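Local atomic coordinates of alpha-fucosidase GH29 (Fusarium graminearum, PDB entry 4PSR), a protein that hydrolyses alpha-L-fucosides as a family GH29 glycoside hydrolase, probably releasing alpha-1,6-linked fucose from the glycans of glycoproteins. Residues A[328-333]-A[417-422]. Residues are numbered along the deposited sequence; the frame is centred on the assembly and turned at random.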
loop_
_atom_site.group_PDB
_atom_site.type_symbol
_atom_site.label_atom_id
_atom_site.label_comp_id
_atom_site.label_asym_id
_atom_site.label_seq_id
_atom_site.Cartn_x
_atom_site.Cartn_y
_atom_site.Cartn_z
ATOM N N SER A 328 -5.877 -0.625 -10.737
ATOM C CA SER A 328 -5.011 -1.157 -9.694
ATOM C C SER A 328 -5.578 -0.782 -8.321
ATOM O O SER A 328 -5.625 -1.616 -7.437
ATOM C CB SER A 328 -3.575 -0.677 -9.860
ATOM O OG SER A 328 -2.999 -1.266 -11.028
ATOM N N LEU A 329 -5.975 0.483 -8.144
ATOM C CA LEU A 329 -6.562 0.911 -6.887
ATOM C C LEU A 329 -7.776 0.043 -6.528
ATOM O O LEU A 329 -7.913 -0.409 -5.401
ATOM C CB LEU A 329 -6.955 2.385 -6.984
ATOM C CG LEU A 329 -7.730 2.929 -5.778
ATOM C CD1 LEU A 329 -6.910 2.820 -4.493
ATOM C CD2 LEU A 329 -8.142 4.367 -6.045
ATOM N N LEU A 330 -8.688 -0.135 -7.490
ATOM C CA LEU A 330 -9.889 -0.920 -7.227
ATOM C C LEU A 330 -9.547 -2.356 -6.836
ATOM O O LEU A 330 -10.157 -2.929 -5.920
ATOM C CB LEU A 330 -10.805 -0.901 -8.450
ATOM C CG LEU A 330 -11.416 0.474 -8.781
ATOM C CD1 LEU A 330 -11.919 0.507 -10.210
ATOM C CD2 LEU A 330 -12.534 0.839 -7.789
ATOM N N ASP A 331 -8.574 -2.943 -7.532
ATOM C CA ASP A 331 -8.112 -4.266 -7.190
ATOM C C ASP A 331 -7.606 -4.342 -5.753
ATOM O O ASP A 331 -8.007 -5.220 -5.010
ATOM C CB ASP A 331 -7.052 -4.701 -8.197
ATOM C CG ASP A 331 -6.678 -6.156 -8.048
ATOM O OD1 ASP A 331 -7.464 -7.029 -8.487
ATOM O OD2 ASP A 331 -5.561 -6.474 -7.550
ATOM N N ARG A 332 -6.725 -3.431 -5.360
ATOM C CA ARG A 332 -6.167 -3.485 -4.005
ATOM C C ARG A 332 -7.244 -3.301 -2.952
ATOM O O ARG A 332 -7.273 -4.013 -1.948
ATOM C CB ARG A 332 -5.066 -2.439 -3.767
ATOM C CG ARG A 332 -3.885 -2.391 -4.770
ATOM C CD ARG A 332 -3.295 -3.750 -5.099
ATOM N NE ARG A 332 -3.686 -4.308 -6.393
ATOM C CZ ARG A 332 -3.132 -4.016 -7.563
ATOM N NH1 ARG A 332 -3.598 -4.625 -8.663
ATOM N NH2 ARG A 332 -2.166 -3.098 -7.663
ATOM N N VAL A 333 -8.143 -2.354 -3.175
ATOM C CA VAL A 333 -9.178 -2.063 -2.202
ATOM C C VAL A 333 -10.120 -3.258 -2.053
ATOM O O VAL A 333 -10.551 -3.572 -0.948
ATOM C CB VAL A 333 -9.921 -0.784 -2.580
ATOM C CG1 VAL A 333 -11.182 -0.613 -1.786
ATOM C CG2 VAL A 333 -9.008 0.441 -2.446
ATOM N N TYR A 417 -21.243 -2.925 -3.833
ATOM C CA TYR A 417 -20.825 -2.185 -5.016
ATOM C C TYR A 417 -20.115 -3.139 -5.958
ATOM O O TYR A 417 -19.190 -3.857 -5.547
ATOM C CB TYR A 417 -19.902 -1.025 -4.637
ATOM C CG TYR A 417 -20.580 -0.016 -3.732
ATOM C CD1 TYR A 417 -21.447 0.937 -4.261
ATOM C CD2 TYR A 417 -20.407 -0.059 -2.354
ATOM C CE1 TYR A 417 -22.093 1.824 -3.453
ATOM C CE2 TYR A 417 -21.084 0.829 -1.535
ATOM C CZ TYR A 417 -21.900 1.772 -2.088
ATOM O OH TYR A 417 -22.586 2.661 -1.259
ATOM N N VAL A 418 -20.587 -3.179 -7.189
ATOM C CA VAL A 418 -20.039 -4.009 -8.245
ATOM C C VAL A 418 -19.456 -3.087 -9.282
ATOM O O VAL A 418 -20.187 -2.427 -10.038
ATOM C CB VAL A 418 -21.115 -4.870 -8.895
ATOM C CG1 VAL A 418 -20.505 -5.700 -10.036
ATOM C CG2 VAL A 418 -21.785 -5.750 -7.849
ATOM N N THR A 419 -18.135 -3.014 -9.312
ATOM C CA THR A 419 -17.453 -2.076 -10.178
ATOM C C THR A 419 -16.891 -2.822 -11.377
ATOM O O THR A 419 -16.101 -3.741 -11.223
ATOM C CB THR A 419 -16.326 -1.282 -9.430
ATOM O OG1 THR A 419 -16.898 -0.492 -8.375
ATOM C CG2 THR A 419 -15.626 -0.344 -10.365
ATOM N N VAL A 420 -17.340 -2.439 -12.572
ATOM C CA VAL A 420 -16.971 -3.110 -13.817
ATOM C C VAL A 420 -15.918 -2.257 -14.523
ATOM O O VAL A 420 -16.040 -1.043 -14.602
ATOM C CB VAL A 420 -18.218 -3.423 -14.719
ATOM C CG1 VAL A 420 -18.913 -2.149 -15.203
ATOM C CG2 VAL A 420 -17.861 -4.336 -15.889
ATOM N N LEU A 421 -14.854 -2.904 -15.016
ATOM C CA LEU A 421 -13.659 -2.202 -15.466
ATOM C C LEU A 421 -13.663 -1.789 -16.944
ATOM O O LEU A 421 -12.608 -1.483 -17.509
ATOM C CB LEU A 421 -12.428 -3.042 -15.110
ATOM C CG LEU A 421 -12.284 -3.455 -13.629
ATOM C CD1 LEU A 421 -10.935 -4.119 -13.336
ATOM C CD2 LEU A 421 -12.474 -2.276 -12.653
ATOM N N GLY A 422 -14.868 -1.710 -17.522
ATOM C CA GLY A 422 -15.087 -1.231 -18.868
ATOM C C GLY A 422 -16.580 -1.223 -19.111
ATOM O O GLY A 422 -17.335 -1.865 -18.366
#
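Leu330 overlaps Leu421 and Thr419, mainly through its CD1 methyl. Leu330 CD1 lies 3.7 Å from Leu421 CD2. The same CD1 is 3.8 Å from Thr419 CG2. The two leucines run past each other in opposite directions, whereas Leu330 meets Thr419 at about a right angle. Leu330 CD2 adds a looser touch, 4.2 Å from Thr419 CG2. The side chain of Thr419 leaves the strand toward the helix. With CG2 anti to the backbone N and OG1 beside that N (chi1 -63°), the methyl is the branch that meets Leu330. The contact is small, apolar and buried. It joins helix 322-334, which precedes the last strand of the TIM barrel, to strand 415-420 of the antiparallel sheet in the C-terminal domain. Leu421 belongs to the loop that follows this strand. Strands 405-409 and 485-491 flank strand 415-420. Asp331, the residue after Leu330, is gripped side-on by Arg332 in one of the two modelled conformers of the arginine. There NE and NH1 both bind OD2, and Arg332 NH1 is 2.9 Å from Asp331 OD2. Lys335 also pairs with OD2, and Arg406 of strand 405-409 forms a salt bridge with OD1.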